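Local coordinates for heme-binding protein A (Haemophilus parasuis 29755, PDB 3TPA) that probably binds glutathione as the periplasmic solute-binding component of a bacterial ABC importer, despite a name that points to heme, at residues L21-T26 with F161-S166; S35-Y40 with F502-F507; H81-F86 with Q185-G190; Y205-D210 with D217-I222. The protein carries 1 engineered substitution. All coordinates share one frame; numbering follows the deposited sequence.

Interaction 1 of 4, residues L21-T26 with F161-S166; sequences LSPAIT and FLSIYS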
loop_
_atom_site.group_PDB
_atom_site.type_symbol
_atom_site.label_atom_id
_atom_site.label_comp_id
_atom_site.label_asym_id
_atom_site.label_seq_id
_atom_site.Cartn_x
_atom_site.Cartn_y
_atom_site.Cartn_z
ATOM N N LEU A 21 17.163 -7.443 1.972
ATOM C CA LEU A 21 17.002 -7.100 3.389
ATOM C C LEU A 21 17.328 -5.631 3.680
ATOM O O LEU A 21 17.833 -5.285 4.754
ATOM C CB LEU A 21 17.861 -8.011 4.265
ATOM C CG LEU A 21 17.463 -9.491 4.246
ATOM C CD1 LEU A 21 18.531 -10.327 4.898
ATOM C CD2 LEU A 21 16.103 -9.720 4.918
ATOM N N SER A 22 17.044 -4.773 2.707
ATOM C CA SER A 22 17.335 -3.347 2.824
ATOM C C SER A 22 16.138 -2.566 2.318
ATOM O O SER A 22 15.930 -2.485 1.110
ATOM C CB SER A 22 18.577 -2.984 2.007
ATOM O OG SER A 22 18.794 -1.576 1.943
ATOM N N PRO A 23 15.336 -2.001 3.239
ATOM C CA PRO A 23 14.096 -1.309 2.852
ATOM C C PRO A 23 14.263 -0.181 1.853
ATOM O O PRO A 23 13.364 -0.001 1.044
ATOM C CB PRO A 23 13.534 -0.760 4.183
ATOM C CG PRO A 23 14.571 -1.012 5.212
ATOM C CD PRO A 23 15.472 -2.104 4.701
ATOM N N ALA A 24 15.363 0.569 1.888
ATOM C CA ALA A 24 15.514 1.696 0.965
ATOM C C ALA A 24 15.450 1.254 -0.505
ATOM O O ALA A 24 14.997 2.007 -1.375
ATOM C CB ALA A 24 16.829 2.445 1.233
ATOM N N ILE A 25 15.902 0.036 -0.783
ATOM C CA ILE A 25 16.045 -0.417 -2.178
ATOM C C ILE A 25 15.145 -1.583 -2.566
ATOM O O ILE A 25 15.444 -2.326 -3.491
ATOM C CB ILE A 25 17.511 -0.784 -2.522
ATOM C CG1 ILE A 25 18.014 -1.900 -1.608
ATOM C CG2 ILE A 25 18.415 0.434 -2.381
ATOM C CD1 ILE A 25 19.370 -2.470 -2.009
ATOM N N THR A 26 14.031 -1.718 -1.864
ATOM C CA THR A 26 13.134 -2.838 -2.055
ATOM C C THR A 26 12.003 -2.473 -2.989
ATOM O O THR A 26 11.453 -1.378 -2.913
ATOM C CB THR A 26 12.533 -3.273 -0.727
ATOM O OG1 THR A 26 13.558 -3.855 0.080
ATOM C CG2 THR A 26 11.421 -4.291 -0.949
ATOM N N PHE A 161 10.380 2.326 3.482
ATOM C CA PHE A 161 11.543 2.760 2.701
ATOM C C PHE A 161 12.329 3.892 3.378
ATOM O O PHE A 161 13.499 4.145 3.058
ATOM C CB PHE A 161 11.128 3.167 1.267
ATOM C CG PHE A 161 10.499 4.557 1.140
ATOM C CD1 PHE A 161 11.222 5.617 0.594
ATOM C CD2 PHE A 161 9.177 4.777 1.492
ATOM C CE1 PHE A 161 10.650 6.858 0.428
ATOM C CE2 PHE A 161 8.587 6.039 1.334
ATOM C CZ PHE A 161 9.320 7.077 0.803
ATOM N N LEU A 162 11.694 4.561 4.331
ATOM C CA LEU A 162 12.380 5.630 5.072
ATOM C C LEU A 162 12.865 5.181 6.456
ATOM O O LEU A 162 13.002 5.980 7.374
ATOM C CB LEU A 162 11.523 6.913 5.112
ATOM C CG LEU A 162 11.394 7.551 3.722
ATOM C CD1 LEU A 162 10.447 8.765 3.737
ATOM C CD2 LEU A 162 12.770 7.982 3.158
ATOM N N SER A 163 13.137 3.887 6.585
ATOM C CA SER A 163 13.792 3.347 7.773
ATOM C C SER A 163 15.135 4.026 7.956
ATOM O O SER A 163 15.807 4.361 6.978
ATOM C CB SER A 163 14.023 1.851 7.617
ATOM O OG SER A 163 12.798 1.147 7.663
ATOM N N ILE A 164 15.530 4.229 9.208
ATOM C CA ILE A 164 16.770 4.945 9.480
ATOM C C ILE A 164 17.913 3.957 9.693
ATOM O O ILE A 164 17.869 3.127 10.613
ATOM C CB ILE A 164 16.619 5.872 10.698
ATOM C CG1 ILE A 164 15.467 6.867 10.486
ATOM C CG2 ILE A 164 17.924 6.601 10.995
ATOM C CD1 ILE A 164 15.591 7.713 9.238
ATOM N N TYR A 165 18.907 4.042 8.809
ATOM C CA TYR A 165 20.133 3.262 8.876
ATOM C C TYR A 165 21.192 3.973 9.725
ATOM O O TYR A 165 21.054 5.139 10.088
ATOM C CB TYR A 165 20.726 3.124 7.478
ATOM C CG TYR A 165 19.921 2.304 6.489
ATOM C CD1 TYR A 165 20.430 1.107 5.969
ATOM C CD2 TYR A 165 18.662 2.722 6.070
ATOM C CE1 TYR A 165 19.695 0.351 5.043
ATOM C CE2 TYR A 165 17.934 1.986 5.160
ATOM C CZ TYR A 165 18.448 0.803 4.647
ATOM O OH TYR A 165 17.697 0.084 3.738
ATOM N N SER A 166 22.271 3.254 10.015
ATOM C CA SER A 166 23.346 3.795 10.819
ATOM C C SER A 166 24.430 4.340 9.901
ATOM O O SER A 166 25.003 3.600 9.120
ATOM C CB SER A 166 23.950 2.701 11.692
ATOM O OG SER A 166 25.211 3.121 12.199
#
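Tyr165 OH is gripped from two directions by the loop 21-26. It donates to Ser22 OG at 2.7 Å and accepts from Ala24 N at 3.0 Å, the latter bond almost straight at 173°. Ser22 OG lies at the edge of the tyrosine ring, near its plane, and also bonds to Asp183 OD1, so a relay runs from phenol to serine to carboxylate. With its hydroxyl both giving and taking a bond, the ring has little freedom to swing. Tyr165 CG sits beside its own backbone N (chi1 -67°), which sends the ring toward the turn at Pro23 and Ala24. Pro23 runs alongside Tyr165 with the reverse heading, and Pro23 CD comes to 3.3 Å from Tyr165 OH. Ala24 CB approaches the ring obliquely, 4.1 Å from Tyr165 CE2. Further along, Ser163 lies against the proline, with Ser163 OG 3.7 Å from Pro23 CG; that hydroxyl bonds instead to Asp160 O and Arg42. Within the turn, Ser22 O takes Ile25 N and Thr26 OG1 from opposite faces of its carbonyl plane, the Thr26 OG1 bond being 2.9 Å. This is a buried loop-to-loop contact of a periplasmic-binding-protein fold, in which a tyrosine just before helix 167-175 binds a short 3-10 turn that follows strand 9-14.

Interaction 2 of 4, residues S35-Y40 with F502-F507; sequences SSQQVY and FGYTAF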
loop_
_atom_site.group_PDB
_atom_site.type_symbol
_atom_site.label_atom_id
_atom_site.label_comp_id
_atom_site.label_asym_id
_atom_site.label_seq_id
_atom_site.Cartn_x
_atom_site.Cartn_y
_atom_site.Cartn_z
ATOM N N SER A 35 12.747 -7.038 7.023
ATOM C CA SER A 35 13.714 -5.996 7.384
ATOM C C SER A 35 13.114 -4.833 8.193
ATOM O O SER A 35 13.145 -4.835 9.419
ATOM C CB SER A 35 14.425 -5.470 6.136
ATOM O OG SER A 35 13.496 -4.972 5.189
ATOM N N SER A 36 12.555 -3.850 7.504
ATOM C CA SER A 36 12.046 -2.647 8.149
ATOM C C SER A 36 11.094 -2.960 9.297
ATOM O O SER A 36 11.068 -2.246 10.302
ATOM C CB SER A 36 11.358 -1.749 7.114
ATOM O OG SER A 36 10.614 -2.551 6.205
ATOM N N GLN A 37 10.306 -4.024 9.146
ATOM C CA GLN A 37 9.227 -4.292 10.083
ATOM C C GLN A 37 9.739 -4.828 11.406
ATOM O O GLN A 37 9.076 -4.661 12.419
ATOM C CB GLN A 37 8.158 -5.229 9.487
ATOM C CG GLN A 37 7.235 -4.582 8.449
ATOM C CD GLN A 37 6.224 -3.605 9.048
ATOM O OE1 GLN A 37 5.500 -3.931 9.983
ATOM N NE2 GLN A 37 6.166 -2.406 8.490
ATOM N N GLN A 38 10.908 -5.464 11.402
ATOM C CA GLN A 38 11.449 -6.051 12.636
ATOM C C GLN A 38 12.725 -5.360 13.122
ATOM O O GLN A 38 12.961 -5.246 14.327
ATOM C CB GLN A 38 11.787 -7.534 12.429
ATOM C CG GLN A 38 10.808 -8.356 11.582
ATOM C CD GLN A 38 9.348 -8.288 12.034
ATOM O OE1 GLN A 38 9.032 -8.069 13.199
ATOM N NE2 GLN A 38 8.452 -8.487 11.090
ATOM N N VAL A 39 13.557 -4.939 12.173
ATOM C CA VAL A 39 14.937 -4.532 12.451
ATOM C C VAL A 39 15.146 -2.999 12.542
ATOM O O VAL A 39 16.066 -2.536 13.215
ATOM C CB VAL A 39 15.876 -5.115 11.377
ATOM C CG1 VAL A 39 17.329 -4.696 11.617
ATOM C CG2 VAL A 39 15.741 -6.654 11.338
ATOM N N TYR A 40 14.293 -2.223 11.878
ATOM C CA TYR A 40 14.463 -0.764 11.785
ATOM C C TYR A 40 13.320 0.021 12.442
ATOM O O TYR A 40 12.311 -0.559 12.836
ATOM C CB TYR A 40 14.542 -0.353 10.311
ATOM C CG TYR A 40 15.794 -0.814 9.584
ATOM C CD1 TYR A 40 16.957 -0.069 9.649
ATOM C CD2 TYR A 40 15.804 -1.971 8.806
ATOM C CE1 TYR A 40 18.103 -0.456 8.984
ATOM C CE2 TYR A 40 16.962 -2.372 8.126
ATOM C CZ TYR A 40 18.110 -1.598 8.226
ATOM O OH TYR A 40 19.286 -1.944 7.579
ATOM N N PHE A 502 -1.694 -1.761 5.785
ATOM C CA PHE A 502 -0.833 -1.872 4.600
ATOM C C PHE A 502 -0.460 -3.311 4.271
ATOM O O PHE A 502 0.114 -3.584 3.222
ATOM C CB PHE A 502 0.406 -0.993 4.768
ATOM C CG PHE A 502 0.067 0.445 5.018
ATOM C CD1 PHE A 502 -0.353 1.253 3.977
ATOM C CD2 PHE A 502 0.127 0.977 6.294
ATOM C CE1 PHE A 502 -0.690 2.590 4.192
ATOM C CE2 PHE A 502 -0.199 2.312 6.530
ATOM C CZ PHE A 502 -0.626 3.123 5.475
ATOM N N GLY A 503 -0.822 -4.226 5.164
ATOM C CA GLY A 503 -0.604 -5.652 4.957
ATOM C C GLY A 503 0.642 -6.215 5.631
ATOM O O GLY A 503 0.868 -7.430 5.608
ATOM N N TYR A 504 1.458 -5.362 6.243
ATOM C CA TYR A 504 2.716 -5.864 6.817
ATOM C C TYR A 504 2.499 -6.605 8.116
ATOM O O TYR A 504 1.454 -6.463 8.753
ATOM C CB TYR A 504 3.724 -4.726 7.001
ATOM C CG TYR A 504 3.949 -4.000 5.704
ATOM C CD1 TYR A 504 4.451 -4.672 4.595
ATOM C CD2 TYR A 504 3.620 -2.645 5.573
ATOM C CE1 TYR A 504 4.634 -4.014 3.387
ATOM C CE2 TYR A 504 3.807 -1.978 4.375
ATOM C CZ TYR A 504 4.310 -2.662 3.290
ATOM O OH TYR A 504 4.483 -1.983 2.111
ATOM N N THR A 505 3.500 -7.381 8.526
ATOM C CA THR A 505 3.411 -8.159 9.765
ATOM C C THR A 505 4.528 -7.760 10.750
ATOM O O THR A 505 5.693 -8.119 10.565
ATOM C CB THR A 505 3.546 -9.673 9.485
ATOM O OG1 THR A 505 4.764 -9.904 8.774
ATOM C CG2 THR A 505 2.382 -10.202 8.632
ATOM N N ALA A 506 4.172 -7.027 11.794
ATOM C CA ALA A 506 5.121 -6.687 12.855
ATOM C C ALA A 506 4.896 -7.599 14.059
ATOM O O ALA A 506 3.760 -7.852 14.448
ATOM C CB ALA A 506 4.987 -5.208 13.265
ATOM N N PHE A 507 5.974 -8.115 14.635
ATOM C CA PHE A 507 5.855 -9.061 15.735
ATOM C C PHE A 507 6.202 -8.476 17.102
ATOM O O PHE A 507 6.087 -9.156 18.118
ATOM C CB PHE A 507 6.617 -10.349 15.417
ATOM C CG PHE A 507 6.118 -11.031 14.169
ATOM C CD1 PHE A 507 4.854 -11.612 14.141
ATOM C CD2 PHE A 507 6.886 -11.065 13.023
ATOM C CE1 PHE A 507 4.377 -12.227 12.999
ATOM C CE2 PHE A 507 6.417 -11.673 11.873
ATOM C CZ PHE A 507 5.155 -12.256 11.860
HETATM O O HOH W 1 8.117 -5.598 15.034
#
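Gln38 and Gln37, neighbours on one short helical turn, reach the chain at 502-507 differently. The Gln38 end is the tight, buried one. Gln38 NE2 donates to Thr505 O at 2.8 Å, in the carbonyl plane and close to the plane of its own amide, while Gln38 OE1 takes only a weak bond from Phe507 N at 3.4 Å. The amide meets the backbone with both its ends, and the side chain crosses that of Phe507 at a slant, the amide and ring planes 24° apart and Gln38 NE2 3.6 Å from Phe507 CD2. NE2 also donates to Asn33 O.

Gln37, partly exposed, makes the looser half, by packing. A bend at chi2 (-72°) lays its side chain across that of Tyr504 at about a right angle, yet amide and ring planes are only 26° apart; Gln37 CD lies 3.4 Å from Tyr504 CB. Gln37 OE1 touches Ala506 CB, and Gln37 NE2 bonds to Asp160. Between the halves a water donates to Gln37 O at 2.9 Å and accepts weakly from Phe507 N. Strand 220-225 touches Gln38 and Phe507, strand 9-14 packs on Phe507, and helix 36-39 thus meets the late loop beside that sheet.

Interaction 3 of 4, residues H81-F86 with Q185-G190; sequences HSNKTF and QPIGTG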
loop_
_atom_site.group_PDB
_atom_site.type_symbol
_atom_site.label_atom_id
_atom_site.label_comp_id
_atom_site.label_asym_id
_atom_site.label_seq_id
_atom_site.Cartn_x
_atom_site.Cartn_y
_atom_site.Cartn_z
ATOM N N HIS A 81 21.876 -1.655 16.829
ATOM C CA HIS A 81 22.317 -3.007 17.162
ATOM C C HIS A 81 23.801 -3.126 16.850
ATOM O O HIS A 81 24.374 -2.285 16.149
ATOM C CB HIS A 81 21.609 -4.045 16.298
ATOM C CG HIS A 81 20.122 -3.904 16.251
ATOM N ND1 HIS A 81 19.395 -4.169 15.111
ATOM C CD2 HIS A 81 19.227 -3.554 17.200
ATOM C CE1 HIS A 81 18.112 -3.976 15.359
ATOM N NE2 HIS A 81 17.983 -3.595 16.617
ATOM N N SER A 82 24.411 -4.194 17.339
ATOM C CA SER A 82 25.777 -4.493 16.961
ATOM C C SER A 82 25.831 -5.899 16.415
ATOM O O SER A 82 24.942 -6.717 16.683
ATOM C CB SER A 82 26.737 -4.344 18.153
ATOM O OG SER A 82 26.288 -5.105 19.259
ATOM N N ASN A 83 26.863 -6.178 15.630
ATOM C CA ASN A 83 27.142 -7.549 15.235
ATOM C C ASN A 83 28.634 -7.766 15.359
ATOM O O ASN A 83 29.331 -6.923 15.918
ATOM C CB ASN A 83 26.607 -7.858 13.830
ATOM C CG ASN A 83 27.241 -7.008 12.753
ATOM O OD1 ASN A 83 28.427 -6.708 12.795
ATOM N ND2 ASN A 83 26.444 -6.620 11.771
ATOM N N LYS A 84 29.141 -8.886 14.866
ATOM C CA LYS A 84 30.561 -9.188 15.078
ATOM C C LYS A 84 31.469 -8.279 14.262
ATOM O O LYS A 84 32.665 -8.206 14.509
ATOM C CB LYS A 84 30.875 -10.667 14.817
ATOM C CG LYS A 84 30.386 -11.225 13.482
ATOM C CD LYS A 84 30.900 -12.654 13.285
ATOM C CE LYS A 84 30.461 -13.252 11.952
ATOM N NZ LYS A 84 29.065 -13.763 11.991
ATOM N N THR A 85 30.879 -7.584 13.296
ATOM C CA THR A 85 31.601 -6.664 12.420
ATOM C C THR A 85 31.497 -5.208 12.884
ATOM O O THR A 85 32.331 -4.381 12.530
ATOM C CB THR A 85 31.042 -6.744 10.980
ATOM O OG1 THR A 85 31.190 -8.077 10.476
ATOM C CG2 THR A 85 31.753 -5.773 10.058
ATOM N N PHE A 86 30.469 -4.901 13.673
ATOM C CA PHE A 86 30.175 -3.521 14.030
ATOM C C PHE A 86 29.648 -3.322 15.451
ATOM O O PHE A 86 28.740 -4.019 15.899
ATOM C CB PHE A 86 29.168 -2.940 13.039
ATOM C CG PHE A 86 28.618 -1.611 13.451
ATOM C CD1 PHE A 86 29.375 -0.457 13.307
ATOM C CD2 PHE A 86 27.339 -1.510 13.974
ATOM C CE1 PHE A 86 28.866 0.791 13.692
ATOM C CE2 PHE A 86 26.810 -0.277 14.363
ATOM C CZ PHE A 86 27.575 0.878 14.224
ATOM N N GLN A 185 23.438 -7.144 5.637
ATOM C CA GLN A 185 23.496 -7.479 7.057
ATOM C C GLN A 185 22.945 -6.299 7.836
ATOM O O GLN A 185 23.699 -5.468 8.347
ATOM C CB GLN A 185 24.936 -7.772 7.484
ATOM C CG GLN A 185 25.685 -8.648 6.506
ATOM C CD GLN A 185 25.272 -10.096 6.597
ATOM O OE1 GLN A 185 24.742 -10.538 7.620
ATOM N NE2 GLN A 185 25.513 -10.851 5.527
ATOM N N PRO A 186 21.614 -6.215 7.916
ATOM C CA PRO A 186 20.966 -4.999 8.426
ATOM C C PRO A 186 21.219 -4.737 9.904
ATOM O O PRO A 186 21.218 -5.658 10.721
ATOM C CB PRO A 186 19.472 -5.252 8.156
ATOM C CG PRO A 186 19.355 -6.764 8.038
ATOM C CD PRO A 186 20.644 -7.205 7.416
ATOM N N ILE A 187 21.448 -3.466 10.225
ATOM C CA ILE A 187 21.658 -2.993 11.590
ATOM C C ILE A 187 20.687 -1.845 11.761
ATOM O O ILE A 187 20.699 -0.901 10.978
ATOM C CB ILE A 187 23.093 -2.448 11.783
ATOM C CG1 ILE A 187 24.097 -3.590 11.975
ATOM C CG2 ILE A 187 23.165 -1.449 12.947
ATOM C CD1 ILE A 187 23.894 -4.377 13.260
ATOM N N GLY A 188 19.837 -1.908 12.776
ATOM C CA GLY A 188 18.934 -0.807 13.017
ATOM C C GLY A 188 18.704 -0.537 14.476
ATOM O O GLY A 188 19.459 -0.984 15.334
ATOM N N THR A 189 17.653 0.216 14.759
ATOM C CA THR A 189 17.314 0.526 16.136
ATOM C C THR A 189 16.120 -0.308 16.589
ATOM O O THR A 189 15.666 -0.167 17.718
ATOM C CB THR A 189 16.967 2.026 16.304
ATOM O OG1 THR A 189 15.853 2.360 15.459
ATOM C CG2 THR A 189 18.161 2.899 15.932
ATOM N N GLY A 190 15.630 -1.171 15.695
ATOM C CA GLY A 190 14.355 -1.842 15.871
ATOM C C GLY A 190 14.280 -2.910 16.949
ATOM O O GLY A 190 15.271 -3.236 17.593
HETATM O O HOH W 2 20.194 -6.328 13.178
HETATM O O HOH W 3 23.615 -7.453 11.159
#
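The carbonyl oxygen of Gly188 sits over the centre of the His81 imidazole, 3.0 Å above the ring plane, while the backbone of the same histidine holds that oxygen. His81 N donates to Gly188 O at 2.9 Å, nearly along the C=O axis, so the ring folds back over its own acceptor; chi1 of -50° puts CG beside the backbone N and makes this possible. Two loops of a periplasmic-binding-protein fold meet here, one between strand 69-74 and helix 94-105, the other between helix 181-184 and strand 192-194. At the ring's edge, His81 NE2 donates to Gly190 O at 2.9 Å and 165°, the oxygen lying within 3° of the ring plane. Gly190 O also receives Asn208 ND2. The bond from NE2, with Gly188 O over the face, limits the imidazole's rotation.

Ile187 fills the other half of the contact. Its CG2 branch touches His81 O at 3.5 Å and lies obliquely near Phe86, while Ile187 CD1 meets His81 CB at 3.8 Å and lies near the Asn83 amide. Asn83 OD1 accepts from Thr85 N at 2.7 Å, an Asx turn that holds the amide with its nitrogen toward Ile187. Pro186 O is reached through two waters: one pairs with His81 ND1, and the other accepts from Asn83 ND2 at 3.0 Å and donates to Pro186 O at 3.0 Å.

Interaction 4 of 4, residues Y205-D210 with D217-I222; sequences YTANVD and DIERLI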
loop_
_atom_site.group_PDB
_atom_site.type_symbol
_atom_site.label_atom_id
_atom_site.label_comp_id
_atom_site.label_asym_id
_atom_site.label_seq_id
_atom_site.Cartn_x
_atom_site.Cartn_y
_atom_site.Cartn_z
ATOM N N TYR A 205 15.841 -14.180 13.804
ATOM C CA TYR A 205 15.974 -12.941 14.570
ATOM C C TYR A 205 15.956 -13.212 16.056
ATOM O O TYR A 205 15.381 -14.196 16.508
ATOM C CB TYR A 205 14.832 -11.952 14.278
ATOM C CG TYR A 205 14.603 -11.679 12.821
ATOM C CD1 TYR A 205 15.045 -10.500 12.228
ATOM C CD2 TYR A 205 13.942 -12.596 12.038
ATOM C CE1 TYR A 205 14.834 -10.256 10.873
ATOM C CE2 TYR A 205 13.726 -12.367 10.691
ATOM C CZ TYR A 205 14.169 -11.199 10.114
ATOM O OH TYR A 205 13.946 -10.997 8.776
ATOM N N THR A 206 16.562 -12.295 16.804
ATOM C CA THR A 206 16.536 -12.309 18.261
ATOM C C THR A 206 16.050 -10.973 18.793
ATOM O O THR A 206 16.323 -9.934 18.200
ATOM C CB THR A 206 17.944 -12.551 18.821
ATOM O OG1 THR A 206 18.405 -13.844 18.404
ATOM C CG2 THR A 206 17.925 -12.484 20.340
ATOM N N ALA A 207 15.344 -10.985 19.916
ATOM C CA ALA A 207 14.855 -9.740 20.496
ATOM C C ALA A 207 15.997 -8.807 20.899
ATOM O O ALA A 207 17.026 -9.242 21.419
ATOM C CB ALA A 207 13.956 -10.020 21.695
ATOM N N ASN A 208 15.791 -7.518 20.653
ATOM C CA ASN A 208 16.700 -6.473 21.090
ATOM C C ASN A 208 16.398 -6.071 22.530
ATOM O O ASN A 208 15.346 -5.492 22.820
ATOM C CB ASN A 208 16.559 -5.256 20.174
ATOM C CG ASN A 208 17.428 -4.094 20.606
ATOM O OD1 ASN A 208 18.332 -4.249 21.432
ATOM N ND2 ASN A 208 17.163 -2.915 20.037
ATOM N N VAL A 209 17.325 -6.360 23.438
ATOM C CA VAL A 209 17.099 -6.058 24.847
ATOM C C VAL A 209 17.050 -4.554 25.108
ATOM O O VAL A 209 16.380 -4.096 26.035
ATOM C CB VAL A 209 18.181 -6.670 25.741
ATOM C CG1 VAL A 209 17.936 -6.275 27.201
ATOM C CG2 VAL A 209 18.204 -8.178 25.578
ATOM N N ASP A 210 17.757 -3.790 24.283
ATOM C CA ASP A 210 17.905 -2.354 24.506
ATOM C C ASP A 210 16.848 -1.493 23.818
ATOM O O ASP A 210 16.879 -0.271 23.912
ATOM C CB ASP A 210 19.307 -1.896 24.086
ATOM C CG ASP A 210 20.401 -2.472 24.970
ATOM O OD1 ASP A 210 20.210 -2.512 26.202
ATOM O OD2 ASP A 210 21.448 -2.891 24.432
ATOM N N ASP A 217 8.245 -9.206 23.773
ATOM C CA ASP A 217 7.866 -10.372 24.567
ATOM C C ASP A 217 8.455 -11.643 23.990
ATOM O O ASP A 217 8.767 -12.568 24.728
ATOM C CB ASP A 217 6.343 -10.485 24.698
ATOM C CG ASP A 217 5.726 -9.281 25.393
ATOM O OD1 ASP A 217 6.028 -9.059 26.586
ATOM O OD2 ASP A 217 4.933 -8.561 24.751
ATOM N N ILE A 218 8.618 -11.687 22.668
ATOM C CA ILE A 218 9.149 -12.884 22.008
ATOM C C ILE A 218 10.667 -12.840 21.823
ATOM O O ILE A 218 11.206 -11.908 21.221
ATOM C CB ILE A 218 8.485 -13.124 20.643
ATOM C CG1 ILE A 218 6.988 -13.343 20.822
ATOM C CG2 ILE A 218 9.104 -14.330 19.949
ATOM C CD1 ILE A 218 6.210 -13.237 19.536
ATOM N N GLU A 219 11.350 -13.867 22.312
ATOM C CA GLU A 219 12.809 -13.885 22.280
ATOM C C GLU A 219 13.425 -14.251 20.933
ATOM O O GLU A 219 14.510 -13.782 20.605
ATOM C CB GLU A 219 13.354 -14.814 23.372
ATOM C CG GLU A 219 13.366 -14.171 24.745
ATOM C CD GLU A 219 14.476 -13.147 24.892
ATOM O OE1 GLU A 219 14.351 -12.254 25.757
ATOM O OE2 GLU A 219 15.481 -13.241 24.151
ATOM N N ARG A 220 12.771 -15.119 20.163
ATOM C CA ARG A 220 13.314 -15.554 18.865
ATOM C C ARG A 220 12.234 -15.656 17.785
ATOM O O ARG A 220 11.129 -16.166 18.004
ATOM C CB ARG A 220 14.014 -16.921 18.957
ATOM C CG ARG A 220 15.548 -16.902 18.923
ATOM C CD ARG A 220 16.129 -17.955 19.874
ATOM N NE ARG A 220 15.552 -17.875 21.212
ATOM C CZ ARG A 220 15.527 -18.854 22.101
ATOM N NH1 ARG A 220 14.977 -18.625 23.278
ATOM N NH2 ARG A 220 16.048 -20.053 21.831
ATOM N N LEU A 221 12.606 -15.192 16.605
ATOM C CA LEU A 221 11.723 -15.132 15.468
ATOM C C LEU A 221 12.347 -15.980 14.367
ATOM O O LEU A 221 13.502 -15.765 13.991
ATOM C CB LEU A 221 11.621 -13.682 14.997
ATOM C CG LEU A 221 10.290 -12.967 14.809
ATOM C CD1 LEU A 221 9.377 -13.096 16.028
ATOM C CD2 LEU A 221 10.582 -11.486 14.493
ATOM N N ILE A 222 11.598 -16.954 13.856
ATOM C CA ILE A 222 12.060 -17.704 12.696
ATOM C C ILE A 222 11.124 -17.504 11.516
ATOM O O ILE A 222 9.947 -17.847 11.593
ATOM C CB ILE A 222 12.174 -19.213 12.982
ATOM C CG1 ILE A 222 13.072 -19.461 14.192
ATOM C CG2 ILE A 222 12.717 -19.941 11.765
ATOM C CD1 ILE A 222 13.102 -20.909 14.642
HETATM O O HOH W 4 17.231 -11.227 23.246
#
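Tyr205 and Leu221 lie side by side on one face of the sheet, their side chains crossing at a slant. They touch at the root, Tyr205 CB to Leu221 CB at 3.7 Å, and beyond it the tyrosine ring turns one edge to the neighbouring strand: Leu221 O lies in the ring plane, 3.7 Å from Tyr205 CD2. With CG beside its backbone N (chi1 -52°), the ring reaches helix 36-39 and touches Val39; Tyr205 OH bonds to Ala34 O, just before that helix, and the ring also meets that of Phe223 on strand 220-225. The backbones beneath are joined by a pair of bonds, Tyr205 N to Leu221 O at 2.8 Å and Leu221 N to Tyr205 O at 2.9 Å.

These are neighbouring antiparallel strands, 202-207 and 220-225, of a mixed five-stranded sheet, and Tyr205 with Leu221 is a hydrogen-bonded pair. Thr206 and Arg220, the next, non-hydrogen-bonded pair, point to the other face, and Arg220 is exposed there. Arg220 CG lies against Tyr205 O at 3.6 Å, and Thr206 CA against Glu219 O at 3.4 Å. One step on, Ala207 N donates to Glu219 O, and Ala207 CB nestles against Ile218 O at 3.4 Å. Glu219 starts out away from the other strand, but its bent chain brings the carboxylate back: a water donates to both Glu219 OE2 and Ala207 O, while Glu219 OE1 forms a salt bridge with Lys215.

Overall arrangement
All four contacts lie on the same side of the chain's centre, grouped round helix 36-39. Interaction 1 touches interaction 2 where Ser163 meets Ser36 and Tyr165 meets Tyr40, with centres about 12 Å apart, and interaction 3 through Leu21 on Pro186, centres about 13 Å apart. Interactions 3 and 4 each touch interaction 2 through Val39 and meet each other at His81 and Asn208, centres about 14 Å apart. Interactions 1 and 4, centres about 20 Å apart, do not touch. Along the chain, 3 and 4 are nested within the loop closed by 2, whereas 1 alternates with 2 and 3. Early, middle and very late sequence thereby meets beside the sheet containing strands 202-207 and 220-225.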